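Local coordinates for alpha-catenin-like protein hmp-1 (Caenorhabditis elegans, PDB 5H5M) that links the cadherin-catenin complex of adherens junctions to actin filaments and is required for cell migration and cell shape changes during body enclosure and elongation of the embryo, at residues I48-R58 / L111-D121; I159-C167 / I179-E187. All blocks are in the same frame, centred on the assembly; numbering follows the deposited sequence.

Overall arrangement
Both contacts belong to the M domain of this vinculin-family protein, a single chain built from helical bundles, and their centres lie about 16 Å apart. Contact 1 sets the turn between helices 27-49 and 56-80 against helix 92-122; contact 2 pairs helices 142-166 and 173-202, which follow later in the chain. They meet directly: His118 and Ile115 of helix 92-122 take part in contact 1 and also pack on helix 142-166. There His118 CB lies 3.7 Å from Val162 CG1, and Ile115 CG2 lies 3.6 Å from Ser166 OG. Contact 1 is held by two salt bridges, whereas contact 2 is mainly apolar, with one salt bridge along its border.

Contact 1: residues I48-R58 / L111-D121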
ATOM      1  N   ILE A  48       1.486   0.402  14.510  1.00 34.27           N
ATOM      2  CA  ILE A  48       1.438   0.004  13.115  1.00 31.06           C
ATOM      3  C   ILE A  48       1.240  -1.504  13.006  1.00 39.50           C
ATOM      4  O   ILE A  48       0.386  -1.973  12.253  1.00 38.75           O
ATOM      5  CB  ILE A  48       2.720   0.444  12.384  1.00 24.49           C
ATOM      6  CG1 ILE A  48       2.710   1.964  12.202  1.00 26.53           C
ATOM      7  CG2 ILE A  48       2.862  -0.263  11.051  1.00 20.40           C
ATOM      8  CD1 ILE A  48       3.970   2.524  11.577  1.00 35.61           C
ATOM      9  N   ALA A  49       2.017  -2.258  13.779  1.00 43.01           N
ATOM     10  CA  ALA A  49       1.910  -3.713  13.795  1.00 42.96           C
ATOM     11  C   ALA A  49       0.523  -4.183  14.230  1.00 44.79           C
ATOM     12  O   ALA A  49      -0.048  -5.092  13.627  1.00 51.48           O
ATOM     13  CB  ALA A  49       2.977  -4.312  14.710  1.00 23.89           C
ATOM     14  N   ASP A  50      -0.018  -3.556  15.273  1.00 34.28           N
ATOM     15  CA  ASP A  50      -1.283  -3.991  15.859  1.00 32.43           C
ATOM     16  C   ASP A  50      -2.493  -3.245  15.318  1.00 45.15           C
ATOM     17  O   ASP A  50      -3.485  -3.071  16.022  1.00 53.98           O
ATOM     18  CB  ASP A  50      -1.247  -3.847  17.380  1.00 41.63           C
ATOM     19  CG  ASP A  50      -0.246  -4.776  18.026  1.00 61.53           C
ATOM     20  OD1 ASP A  50      -0.017  -5.875  17.479  1.00 68.48           O
ATOM     21  OD2 ASP A  50       0.311  -4.408  19.080  1.00 71.42           O
ATOM     22  N   ALA A  51      -2.410  -2.794  14.073  1.00 53.00           N
ATOM     23  CA  ALA A  51      -3.599  -2.349  13.366  1.00 49.61           C
ATOM     24  C   ALA A  51      -4.281  -3.593  12.811  1.00 58.35           C
ATOM     25  O   ALA A  51      -3.608  -4.494  12.310  1.00 56.32           O
ATOM     26  CB  ALA A  51      -3.247  -1.371  12.258  1.00 28.57           C
ATOM     27  N   GLU A  52      -5.606  -3.664  12.906  1.00 59.49           N
ATOM     28  CA  GLU A  52      -6.307  -4.852  12.426  1.00 59.41           C
ATOM     29  C   GLU A  52      -6.513  -4.817  10.914  1.00 51.91           C
ATOM     30  O   GLU A  52      -7.220  -5.656  10.355  1.00 66.18           O
ATOM     31  CB  GLU A  52      -7.648  -5.025  13.138  1.00 68.31           C
ATOM     32  CG  GLU A  52      -7.704  -6.273  14.014  1.00 78.72           C
ATOM     33  CD  GLU A  52      -7.299  -7.536  13.266  1.00 85.14           C
ATOM     34  OE1 GLU A  52      -8.170  -8.146  12.609  1.00 87.26           O
ATOM     35  OE2 GLU A  52      -6.110  -7.921  13.330  1.00 89.11           O
ATOM     36  N   SER A  53      -5.885  -3.848  10.259  1.00 43.35           N
ATOM     37  CA  SER A  53      -5.813  -3.834   8.808  1.00 42.30           C
ATOM     38  C   SER A  53      -4.446  -4.361   8.379  1.00 44.95           C
ATOM     39  O   SER A  53      -4.250  -4.761   7.231  1.00 35.47           O
ATOM     40  CB  SER A  53      -6.049  -2.425   8.261  1.00 48.08           C
ATOM     41  OG  SER A  53      -5.133  -1.501   8.821  1.00 54.19           O
ATOM     42  N   THR A  54      -3.503  -4.364   9.320  1.00 42.30           N
ATOM     43  CA  THR A  54      -2.143  -4.824   9.054  1.00 48.38           C
ATOM     44  C   THR A  54      -2.113  -6.340   8.858  1.00 38.00           C
ATOM     45  O   THR A  54      -2.789  -7.077   9.573  1.00 45.60           O
ATOM     46  CB  THR A  54      -1.180  -4.423  10.199  1.00 52.26           C
ATOM     47  OG1 THR A  54      -1.173  -2.998  10.345  1.00 44.45           O
ATOM     48  CG2 THR A  54       0.240  -4.900   9.918  1.00 42.16           C
ATOM     49  N   ARG A  55      -1.334  -6.797   7.881  1.00 30.27           N
ATOM     50  CA  ARG A  55      -1.225  -8.224   7.589  1.00 30.84           C
ATOM     51  C   ARG A  55      -0.422  -8.958   8.664  1.00 38.79           C
ATOM     52  O   ARG A  55       0.500  -8.396   9.259  1.00 44.14           O
ATOM     53  CB  ARG A  55      -0.594  -8.439   6.210  1.00 36.14           C
ATOM     54  CG  ARG A  55      -1.563  -8.221   5.042  1.00 38.18           C
ATOM     55  CD  ARG A  55      -0.824  -8.128   3.712  1.00 26.88           C
ATOM     56  NE  ARG A  55      -1.719  -8.194   2.557  1.00 25.14           N
ATOM     57  CZ  ARG A  55      -2.425  -7.167   2.089  1.00 22.96           C
ATOM     58  NH1 ARG A  55      -2.360  -5.980   2.680  1.00 20.84           N
ATOM     59  NH2 ARG A  55      -3.204  -7.325   1.026  1.00 25.07           N
ATOM     60  N   GLU A  56      -0.779 -10.218   8.898  1.00 39.41           N
ATOM     61  CA  GLU A  56      -0.223 -10.996  10.003  1.00 38.11           C
ATOM     62  C   GLU A  56       1.283 -11.224   9.907  1.00 41.29           C
ATOM     63  O   GLU A  56       2.003 -11.060  10.889  1.00 47.96           O
ATOM     64  CB  GLU A  56      -0.936 -12.347  10.101  1.00 34.96           C
ATOM     65  CG  GLU A  56      -0.399 -13.258  11.197  1.00 45.48           C
ATOM     66  CD  GLU A  56      -0.609 -12.697  12.594  1.00 64.40           C
ATOM     67  OE1 GLU A  56      -1.477 -11.815  12.768  1.00 68.85           O
ATOM     68  OE2 GLU A  56       0.100 -13.142  13.522  1.00 77.75           O
ATOM     69  N   ASN A  57       1.755 -11.608   8.727  1.00 36.59           N
ATOM     70  CA  ASN A  57       3.157 -11.955   8.554  1.00 37.85           C
ATOM     71  C   ASN A  57       4.078 -10.741   8.684  1.00 39.14           C
ATOM     72  O   ASN A  57       5.191 -10.855   9.192  1.00 40.03           O
ATOM     73  CB  ASN A  57       3.358 -12.654   7.206  1.00 52.66           C
ATOM     74  CG  ASN A  57       4.821 -12.793   6.826  1.00 63.51           C
ATOM     75  OD1 ASN A  57       5.391 -11.917   6.175  1.00 71.65           O
ATOM     76  ND2 ASN A  57       5.441 -13.890   7.245  1.00 60.06           N
ATOM     77  N   ARG A  58       3.606  -9.575   8.250  1.00 41.28           N
ATOM     78  CA  ARG A  58       4.394  -8.356   8.390  1.00 40.37           C
ATOM     79  C   ARG A  58       4.324  -7.851   9.830  1.00 38.32           C
ATOM     80  O   ARG A  58       5.268  -7.248  10.338  1.00 37.32           O
ATOM     81  CB  ARG A  58       3.914  -7.278   7.412  1.00 31.64           C
ATOM     82  CG  ARG A  58       4.908  -6.138   7.227  1.00 24.64           C
ATOM     83  CD  ARG A  58       4.792  -5.498   5.852  1.00 22.02           C
ATOM     84  NE  ARG A  58       5.703  -6.098   4.881  1.00 30.93           N
ATOM     85  CZ  ARG A  58       5.346  -6.511   3.670  1.00 38.60           C
ATOM     86  NH1 ARG A  58       4.091  -6.388   3.264  1.00 46.01           N
ATOM     87  NH2 ARG A  58       6.249  -7.042   2.859  1.00 66.83           N
ATOM     88  N   LEU A 111       8.353  -1.482   8.535  1.00 20.76           N
ATOM     89  CA  LEU A 111       7.355  -0.452   8.802  1.00 20.32           C
ATOM     90  C   LEU A 111       6.913   0.230   7.511  1.00 27.70           C
ATOM     91  O   LEU A 111       5.716   0.435   7.289  1.00 23.34           O
ATOM     92  CB  LEU A 111       7.901   0.589   9.783  1.00 19.64           C
ATOM     93  CG  LEU A 111       8.236   0.099  11.195  1.00 24.01           C
ATOM     94  CD1 LEU A 111       9.107   1.111  11.918  1.00 19.56           C
ATOM     95  CD2 LEU A 111       6.965  -0.188  11.990  1.00 22.51           C
ATOM     96  N   ARG A 112       7.883   0.585   6.668  1.00 18.70           N
ATOM     97  CA  ARG A 112       7.590   1.245   5.401  1.00 18.83           C
ATOM     98  C   ARG A 112       6.671   0.376   4.554  1.00 24.29           C
ATOM     99  O   ARG A 112       5.710   0.865   3.964  1.00 26.49           O
ATOM    100  CB  ARG A 112       8.876   1.559   4.621  1.00 19.87           C
ATOM    101  CG  ARG A 112       9.793   2.590   5.273  1.00 25.68           C
ATOM    102  CD  ARG A 112       9.143   3.964   5.412  1.00 34.20           C
ATOM    103  NE  ARG A 112       9.520   4.867   4.325  1.00 35.59           N
ATOM    104  CZ  ARG A 112       8.777   5.090   3.247  1.00 49.05           C
ATOM    105  NH1 ARG A 112       7.606   4.479   3.109  1.00 66.83           N
ATOM    106  NH2 ARG A 112       9.203   5.925   2.306  1.00 32.07           N
ATOM    107  N   ARG A 113       6.962  -0.921   4.516  1.00 23.10           N
ATOM    108  CA  ARG A 113       6.211  -1.842   3.674  1.00 25.97           C
ATOM    109  C   ARG A 113       4.862  -2.193   4.292  1.00 29.37           C
ATOM    110  O   ARG A 113       3.953  -2.648   3.595  1.00 24.02           O
ATOM    111  CB  ARG A 113       7.031  -3.106   3.405  1.00 22.83           C
ATOM    112  CG  ARG A 113       8.214  -2.851   2.482  1.00 23.76           C
ATOM    113  CD  ARG A 113       8.940  -4.126   2.090  1.00 24.58           C
ATOM    114  NE  ARG A 113      10.035  -3.845   1.162  1.00 30.11           N
ATOM    115  CZ  ARG A 113      10.735  -4.776   0.523  1.00 35.08           C
ATOM    116  NH1 ARG A 113      10.459  -6.060   0.708  1.00 44.13           N
ATOM    117  NH2 ARG A 113      11.713  -4.424  -0.301  1.00 32.07           N
ATOM    118  N   ALA A 114       4.733  -1.974   5.599  1.00 19.83           N
ATOM    119  CA  ALA A 114       3.441  -2.117   6.257  1.00 21.33           C
ATOM    120  C   ALA A 114       2.511  -1.008   5.778  1.00 19.15           C
ATOM    121  O   ALA A 114       1.319  -1.228   5.562  1.00 24.87           O
ATOM    122  CB  ALA A 114       3.593  -2.079   7.776  1.00 17.94           C
ATOM    123  N   ILE A 115       3.069   0.188   5.614  1.00 16.93           N
ATOM    124  CA  ILE A 115       2.315   1.316   5.082  1.00 21.01           C
ATOM    125  C   ILE A 115       1.991   1.079   3.603  1.00 18.12           C
ATOM    126  O   ILE A 115       0.881   1.359   3.148  1.00 19.24           O
ATOM    127  CB  ILE A 115       3.088   2.649   5.274  1.00 21.86           C
ATOM    128  CG1 ILE A 115       2.629   3.358   6.554  1.00 21.07           C
ATOM    129  CG2 ILE A 115       2.886   3.582   4.092  1.00 23.31           C
ATOM    130  CD1 ILE A 115       2.761   2.531   7.822  1.00 19.65           C
ATOM    131  N   VAL A 116       2.953   0.539   2.863  1.00 24.27           N
ATOM    132  CA  VAL A 116       2.739   0.244   1.449  1.00 28.18           C
ATOM    133  C   VAL A 116       1.674  -0.843   1.278  1.00 23.70           C
ATOM    134  O   VAL A 116       0.916  -0.820   0.307  1.00 27.02           O
ATOM    135  CB  VAL A 116       4.050  -0.173   0.756  1.00 22.35           C
ATOM    136  CG1 VAL A 116       3.805  -0.529  -0.697  1.00 21.34           C
ATOM    137  CG2 VAL A 116       5.065   0.953   0.850  1.00 19.74           C
ATOM    138  N   ASP A 117       1.602  -1.774   2.231  1.00 20.50           N
ATOM    139  CA  ASP A 117       0.512  -2.753   2.268  1.00 20.65           C
ATOM    140  C   ASP A 117      -0.847  -2.069   2.188  1.00 20.36           C
ATOM    141  O   ASP A 117      -1.721  -2.477   1.423  1.00 26.40           O
ATOM    142  CB  ASP A 117       0.557  -3.594   3.545  1.00 23.71           C
ATOM    143  CG  ASP A 117       1.510  -4.761   3.452  1.00 26.65           C
ATOM    144  OD1 ASP A 117       2.071  -5.134   4.500  1.00 25.89           O
ATOM    145  OD2 ASP A 117       1.696  -5.311   2.346  1.00 28.89           O
ATOM    146  N   HIS A 118      -1.010  -1.032   3.004  1.00 17.13           N
ATOM    147  CA  HIS A 118      -2.252  -0.281   3.071  1.00 18.97           C
ATOM    148  C   HIS A 118      -2.491   0.516   1.791  1.00 23.01           C
ATOM    149  O   HIS A 118      -3.603   0.534   1.268  1.00 32.30           O
ATOM    150  CB  HIS A 118      -2.241   0.647   4.289  1.00 23.62           C
ATOM    151  CG  HIS A 118      -2.307  -0.078   5.601  1.00 26.63           C
ATOM    152  ND1 HIS A 118      -1.230  -0.759   6.128  1.00 26.60           N
ATOM    153  CD2 HIS A 118      -3.321  -0.235   6.480  1.00 28.55           C
ATOM    154  CE1 HIS A 118      -1.581  -1.304   7.280  1.00 19.54           C
ATOM    155  NE2 HIS A 118      -2.843  -1.002   7.518  1.00 21.84           N
ATOM    156  N   ILE A 119      -1.443   1.163   1.290  1.00 22.60           N
ATOM    157  CA  ILE A 119      -1.531   1.943   0.057  1.00 20.38           C
ATOM    158  C   ILE A 119      -1.865   1.049  -1.133  1.00 25.20           C
ATOM    159  O   ILE A 119      -2.658   1.422  -2.004  1.00 21.89           O
ATOM    160  CB  ILE A 119      -0.218   2.702  -0.221  1.00 19.34           C
ATOM    161  CG1 ILE A 119       0.045   3.723   0.891  1.00 20.38           C
ATOM    162  CG2 ILE A 119      -0.265   3.398  -1.576  1.00 18.85           C
ATOM    163  CD1 ILE A 119       1.292   4.550   0.685  1.00 22.06           C
ATOM    164  N   SER A 120      -1.265  -0.138  -1.155  1.00 22.20           N
ATOM    165  CA  SER A 120      -1.514  -1.107  -2.216  1.00 18.12           C
ATOM    166  C   SER A 120      -2.989  -1.500  -2.264  1.00 18.61           C
ATOM    167  O   SER A 120      -3.596  -1.509  -3.334  1.00 19.63           O
ATOM    168  CB  SER A 120      -0.634  -2.348  -2.026  1.00 19.21           C
ATOM    169  OG  SER A 120      -0.858  -3.311  -3.043  1.00 21.48           O
ATOM    170  N   ASP A 121      -3.565  -1.810  -1.104  1.00 26.05           N
ATOM    171  CA  ASP A 121      -4.971  -2.202  -1.019  1.00 27.44           C
ATOM    172  C   ASP A 121      -5.929  -1.044  -1.303  1.00 26.99           C
ATOM    173  O   ASP A 121      -6.861  -1.177  -2.095  1.00 33.17           O
ATOM    174  CB  ASP A 121      -5.293  -2.781   0.366  1.00 19.52           C
ATOM    175  CG  ASP A 121      -4.599  -4.108   0.627  1.00 24.79           C
ATOM    176  OD1 ASP A 121      -4.208  -4.784  -0.347  1.00 28.86           O
ATOM    177  OD2 ASP A 121      -4.452  -4.480   1.813  1.00 27.71           O
TER
HETATM  178  O   HOH W   1      -4.537  -2.845   4.344  1.00 38.79           O
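In the helical M domain, the turn joining helices 27-49 and 56-80 lies against helix 92-122, with Arg55, Arg58 and Ser53 gripping Asp121, Asp117 and His118. Arg55 meets the Asp121 carboxylate end-on: NH1 is 2.7 Å from OD2 and NH2 is 3.1 Å from OD1, the planes 39° apart. Arg58, bent at chi3 (-93°), brings NH1 2.7 Å from Asp117 OD1 at its guanidinium edge, while Arg113 CB sits over one face, toward its rim. The His118 ring is held at its edge by two hydrogen bonds, ND1 to Ala114 O and NE2 with Ser53 OG (2.7 Å), fixing its rotation. Thr54 OG1 donates to Ile48 O, tying the turn to the preceding helix. Ile48 supplies the apolar part, CG2 meeting Ala114 CB at 3.8 Å and the side chain crossing Leu111 and Ile115 at about a right angle, CD1 touching both. A methionine in place of Arg55, lacking the guanidinium, would probably leave Glu250 without this partner and Asp121 relying on Arg286. Helix 237-260 flanks the polar side, Glu250 salt-bridged to Arg55 and His247 hydrogen-bonded to Asp117; Arg286 of helix 276-300 pairs with Asp121, helix 142-166 packs on His118, and helix 6-17 on Ile48 and Leu111.

Contact 2: residues I159-C167 / I179-E187; sequences IVSVARLSC and IQHTAAQLE
With CG opposite its carbonyl carbon (chi1 -71°) and the chain extended from there to NE, Arg164 reaches across to Glu187, whose own side chain stretches out with CG turned away from the backbone N (chi1 177°). The guanidinium then takes the carboxylate end-on: NH2 to OE1 is 2.9 Å and nearly straight, NH1 to OE2 is 3.1 Å. Both oxygens lie close to the guanidinium plane but are approached from above the carboxylate plane, the two groups being 61° apart. Val160 CG1 lies over one guanidinium face, and a water accepts from Arg164 NE and donates to Gln180 O. The pair borders an antiparallel helix packing within the M domain's bundles: the segment axes approach to 9.3 Å, and small residues face each other at the middle, Ala163 CB lying 4.2 Å from Ala183 CB. Beside them Val160 CG2 rests 3.6 Å from Ala183 O. At one end of the contact, Cys167 SG meets Ile179 CG2 at 3.6 Å and the CG of Gln180. At the other end Ile159 and Leu186 cross at about a right angle, CD1 to CD1. Helix 207-233 covers Ile179 and Leu186 through Ala230 and Trp220.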
ATOM      1  N   ILE A 159      -9.102   5.320   2.391  1.00 16.45           N
ATOM      2  CA  ILE A 159      -8.043   6.118   1.777  1.00 16.54           C
ATOM      3  C   ILE A 159      -7.646   7.277   2.683  1.00 16.75           C
ATOM      4  O   ILE A 159      -6.494   7.697   2.683  1.00 26.03           O
ATOM      5  CB  ILE A 159      -8.437   6.671   0.381  1.00 21.79           C
ATOM      6  CG1 ILE A 159      -9.671   7.568   0.459  1.00 32.32           C
ATOM      7  CG2 ILE A 159      -8.654   5.536  -0.610  1.00 15.82           C
ATOM      8  CD1 ILE A 159      -9.907   8.373  -0.807  1.00 36.52           C
ATOM      9  N   VAL A 160      -8.595   7.776   3.469  1.00 18.53           N
ATOM     10  CA  VAL A 160      -8.305   8.845   4.415  1.00 23.43           C
ATOM     11  C   VAL A 160      -7.412   8.322   5.537  1.00 17.69           C
ATOM     12  O   VAL A 160      -6.381   8.914   5.853  1.00 19.42           O
ATOM     13  CB  VAL A 160      -9.598   9.448   5.009  1.00 24.66           C
ATOM     14  CG1 VAL A 160      -9.293  10.241   6.273  1.00 19.84           C
ATOM     15  CG2 VAL A 160     -10.294  10.330   3.974  1.00 23.94           C
ATOM     16  N   SER A 161      -7.813   7.198   6.117  1.00 20.39           N
ATOM     17  CA  SER A 161      -7.065   6.565   7.195  1.00 22.91           C
ATOM     18  C   SER A 161      -5.658   6.160   6.761  1.00 24.44           C
ATOM     19  O   SER A 161      -4.688   6.398   7.479  1.00 25.71           O
ATOM     20  CB  SER A 161      -7.825   5.341   7.709  1.00 23.80           C
ATOM     21  OG  SER A 161      -7.053   4.625   8.655  1.00 38.75           O
ATOM     22  N   VAL A 162      -5.556   5.547   5.586  1.00 24.17           N
ATOM     23  CA  VAL A 162      -4.269   5.111   5.051  1.00 21.87           C
ATOM     24  C   VAL A 162      -3.349   6.302   4.776  1.00 25.04           C
ATOM     25  O   VAL A 162      -2.149   6.249   5.061  1.00 21.16           O
ATOM     26  CB  VAL A 162      -4.456   4.283   3.760  1.00 23.89           C
ATOM     27  CG1 VAL A 162      -3.122   4.037   3.073  1.00 18.15           C
ATOM     28  CG2 VAL A 162      -5.144   2.962   4.077  1.00 18.81           C
ATOM     29  N   ALA A 163      -3.914   7.378   4.232  1.00 18.59           N
ATOM     30  CA  ALA A 163      -3.151   8.596   3.977  1.00 15.46           C
ATOM     31  C   ALA A 163      -2.511   9.131   5.257  1.00 23.86           C
ATOM     32  O   ALA A 163      -1.336   9.501   5.267  1.00 24.20           O
ATOM     33  CB  ALA A 163      -4.040   9.663   3.350  1.00 16.55           C
ATOM     34  N   ARG A 164      -3.287   9.167   6.334  1.00 23.60           N
ATOM     35  CA  ARG A 164      -2.792   9.673   7.609  1.00 32.87           C
ATOM     36  C   ARG A 164      -1.775   8.724   8.234  1.00 32.59           C
ATOM     37  O   ARG A 164      -0.830   9.165   8.889  1.00 42.61           O
ATOM     38  CB  ARG A 164      -3.955   9.921   8.573  1.00 16.08           C
ATOM     39  CG  ARG A 164      -4.805  11.124   8.182  1.00 16.55           C
ATOM     40  CD  ARG A 164      -6.125  11.175   8.944  1.00 16.87           C
ATOM     41  NE  ARG A 164      -6.845  12.416   8.673  1.00 25.54           N
ATOM     42  CZ  ARG A 164      -8.153  12.581   8.842  1.00 27.98           C
ATOM     43  NH1 ARG A 164      -8.903  11.579   9.279  1.00 32.34           N
ATOM     44  NH2 ARG A 164      -8.714  13.750   8.565  1.00 23.74           N
ATOM     45  N   LEU A 165      -1.968   7.425   8.023  1.00 24.01           N
ATOM     46  CA  LEU A 165      -1.046   6.416   8.537  1.00 24.72           C
ATOM     47  C   LEU A 165       0.315   6.544   7.855  1.00 23.18           C
ATOM     48  O   LEU A 165       1.358   6.349   8.479  1.00 25.85           O
ATOM     49  CB  LEU A 165      -1.621   5.008   8.335  1.00 24.25           C
ATOM     50  CG  LEU A 165      -0.808   3.798   8.812  1.00 28.66           C
ATOM     51  CD1 LEU A 165      -0.912   3.638  10.315  1.00 23.32           C
ATOM     52  CD2 LEU A 165      -1.256   2.518   8.107  1.00 23.56           C
ATOM     53  N   SER A 166       0.295   6.889   6.571  1.00 24.52           N
ATOM     54  CA  SER A 166       1.516   7.023   5.779  1.00 29.55           C
ATOM     55  C   SER A 166       2.434   8.142   6.277  1.00 31.69           C
ATOM     56  O   SER A 166       3.659   8.036   6.197  1.00 22.76           O
ATOM     57  CB  SER A 166       1.165   7.273   4.312  1.00 21.82           C
ATOM     58  OG  SER A 166       0.407   6.201   3.782  1.00 30.47           O
ATOM     59  N   CYS A 167       1.833   9.209   6.791  1.00 26.22           N
ATOM     60  CA  CYS A 167       2.577  10.402   7.179  1.00 33.84           C
ATOM     61  C   CYS A 167       3.589  10.144   8.298  1.00 33.92           C
ATOM     62  O   CYS A 167       4.591  10.849   8.408  1.00 32.85           O
ATOM     63  CB  CYS A 167       1.602  11.505   7.594  1.00 32.75           C
ATOM     64  SG  CYS A 167       0.607  12.136   6.215  1.00 20.16           S
ATOM     65  N   ILE A 179      -0.646  16.109   2.046  1.00 18.69           N
ATOM     66  CA  ILE A 179      -1.368  14.859   2.260  1.00 23.16           C
ATOM     67  C   ILE A 179      -2.417  14.978   3.365  1.00 26.99           C
ATOM     68  O   ILE A 179      -3.551  14.520   3.209  1.00 23.84           O
ATOM     69  CB  ILE A 179      -0.394  13.711   2.603  1.00 26.75           C
ATOM     70  CG1 ILE A 179       0.475  13.381   1.386  1.00 24.15           C
ATOM     71  CG2 ILE A 179      -1.156  12.473   3.072  1.00 20.00           C
ATOM     72  CD1 ILE A 179       1.637  12.469   1.686  1.00 17.88           C
ATOM     73  N   GLN A 180      -2.041  15.603   4.476  1.00 19.00           N
ATOM     74  CA  GLN A 180      -2.953  15.732   5.605  1.00 21.84           C
ATOM     75  C   GLN A 180      -4.115  16.676   5.296  1.00 23.10           C
ATOM     76  O   GLN A 180      -5.259  16.391   5.656  1.00 27.27           O
ATOM     77  CB  GLN A 180      -2.201  16.197   6.851  1.00 24.12           C
ATOM     78  CG  GLN A 180      -1.335  15.101   7.453  1.00 33.41           C
ATOM     79  CD  GLN A 180      -0.503  15.572   8.621  1.00 49.09           C
ATOM     80  OE1 GLN A 180      -0.129  16.741   8.705  1.00 64.63           O
ATOM     81  NE2 GLN A 180      -0.199  14.655   9.533  1.00 60.47           N
ATOM     82  N   HIS A 181      -3.826  17.794   4.632  1.00 22.72           N
ATOM     83  CA  HIS A 181      -4.876  18.730   4.236  1.00 28.24           C
ATOM     84  C   HIS A 181      -5.838  18.092   3.236  1.00 33.61           C
ATOM     85  O   HIS A 181      -7.060  18.231   3.353  1.00 30.26           O
ATOM     86  CB  HIS A 181      -4.283  20.007   3.639  1.00 33.74           C
ATOM     87  CG  HIS A 181      -3.592  20.882   4.642  1.00 58.89           C
ATOM     88  ND1 HIS A 181      -2.284  20.682   5.030  1.00 69.63           N
ATOM     89  CD2 HIS A 181      -4.033  21.954   5.338  1.00 52.80           C
ATOM     90  CE1 HIS A 181      -1.948  21.600   5.919  1.00 62.40           C
ATOM     91  NE2 HIS A 181      -2.989  22.384   6.126  1.00 52.18           N
ATOM     92  N   THR A 182      -5.277  17.381   2.263  1.00 26.65           N
ATOM     93  CA  THR A 182      -6.068  16.712   1.240  1.00 24.31           C
ATOM     94  C   THR A 182      -6.939  15.620   1.852  1.00 24.32           C
ATOM     95  O   THR A 182      -8.098  15.459   1.473  1.00 29.71           O
ATOM     96  CB  THR A 182      -5.168  16.108   0.147  1.00 21.96           C
ATOM     97  OG1 THR A 182      -4.290  17.120  -0.362  1.00 23.21           O
ATOM     98  CG2 THR A 182      -6.006  15.540  -0.991  1.00 21.05           C
ATOM     99  N   ALA A 183      -6.386  14.887   2.814  1.00 15.50           N
ATOM    100  CA  ALA A 183      -7.135  13.833   3.494  1.00 20.02           C
ATOM    101  C   ALA A 183      -8.328  14.407   4.258  1.00 21.55           C
ATOM    102  O   ALA A 183      -9.426  13.848   4.213  1.00 29.23           O
ATOM    103  CB  ALA A 183      -6.230  13.055   4.433  1.00 14.63           C
ATOM    104  N   ALA A 184      -8.112  15.527   4.944  1.00 18.77           N
ATOM    105  CA  ALA A 184      -9.184  16.186   5.689  1.00 22.33           C
ATOM    106  C   ALA A 184     -10.274  16.720   4.757  1.00 28.37           C
ATOM    107  O   ALA A 184     -11.454  16.734   5.115  1.00 28.31           O
ATOM    108  CB  ALA A 184      -8.622  17.316   6.545  1.00 19.37           C
ATOM    109  N   GLN A 185      -9.878  17.165   3.567  1.00 25.01           N
ATOM    110  CA  GLN A 185     -10.838  17.661   2.587  1.00 30.96           C
ATOM    111  C   GLN A 185     -11.680  16.523   2.010  1.00 30.91           C
ATOM    112  O   GLN A 185     -12.887  16.673   1.818  1.00 34.51           O
ATOM    113  CB  GLN A 185     -10.127  18.417   1.463  1.00 23.11           C
ATOM    114  CG  GLN A 185      -9.623  19.789   1.877  1.00 41.52           C
ATOM    115  CD  GLN A 185      -8.901  20.511   0.756  1.00 55.56           C
ATOM    116  OE1 GLN A 185      -7.691  20.367   0.587  1.00 61.63           O
ATOM    117  NE2 GLN A 185      -9.643  21.298  -0.015  1.00 64.13           N
ATOM    118  N   LEU A 186     -11.042  15.388   1.743  1.00 20.45           N
ATOM    119  CA  LEU A 186     -11.751  14.209   1.252  1.00 22.65           C
ATOM    120  C   LEU A 186     -12.710  13.672   2.308  1.00 24.42           C
ATOM    121  O   LEU A 186     -13.829  13.265   1.998  1.00 35.34           O
ATOM    122  CB  LEU A 186     -10.762  13.121   0.833  1.00 19.43           C
ATOM    123  CG  LEU A 186     -10.059  13.361  -0.505  1.00 23.91           C
ATOM    124  CD1 LEU A 186      -8.881  12.414  -0.687  1.00 17.98           C
ATOM    125  CD2 LEU A 186     -11.046  13.196  -1.641  1.00 22.12           C
ATOM    126  N   GLU A 187     -12.260  13.678   3.557  1.00 15.99           N
ATOM    127  CA  GLU A 187     -13.082  13.250   4.682  1.00 25.70           C
ATOM    128  C   GLU A 187     -14.332  14.122   4.805  1.00 28.67           C
ATOM    129  O   GLU A 187     -15.413  13.649   5.165  1.00 21.44           O
ATOM    130  CB  GLU A 187     -12.263  13.300   5.970  1.00 16.90           C
ATOM    131  CG  GLU A 187     -13.023  12.939   7.231  1.00 17.99           C
ATOM    132  CD  GLU A 187     -12.134  12.986   8.459  1.00 32.25           C
ATOM    133  OE1 GLU A 187     -11.563  14.063   8.741  1.00 27.83           O
ATOM    134  OE2 GLU A 187     -11.996  11.944   9.134  1.00 28.14           O
TER
HETATM  135  O   HOH W   2      -6.099  15.220   8.122  1.00 20.18           O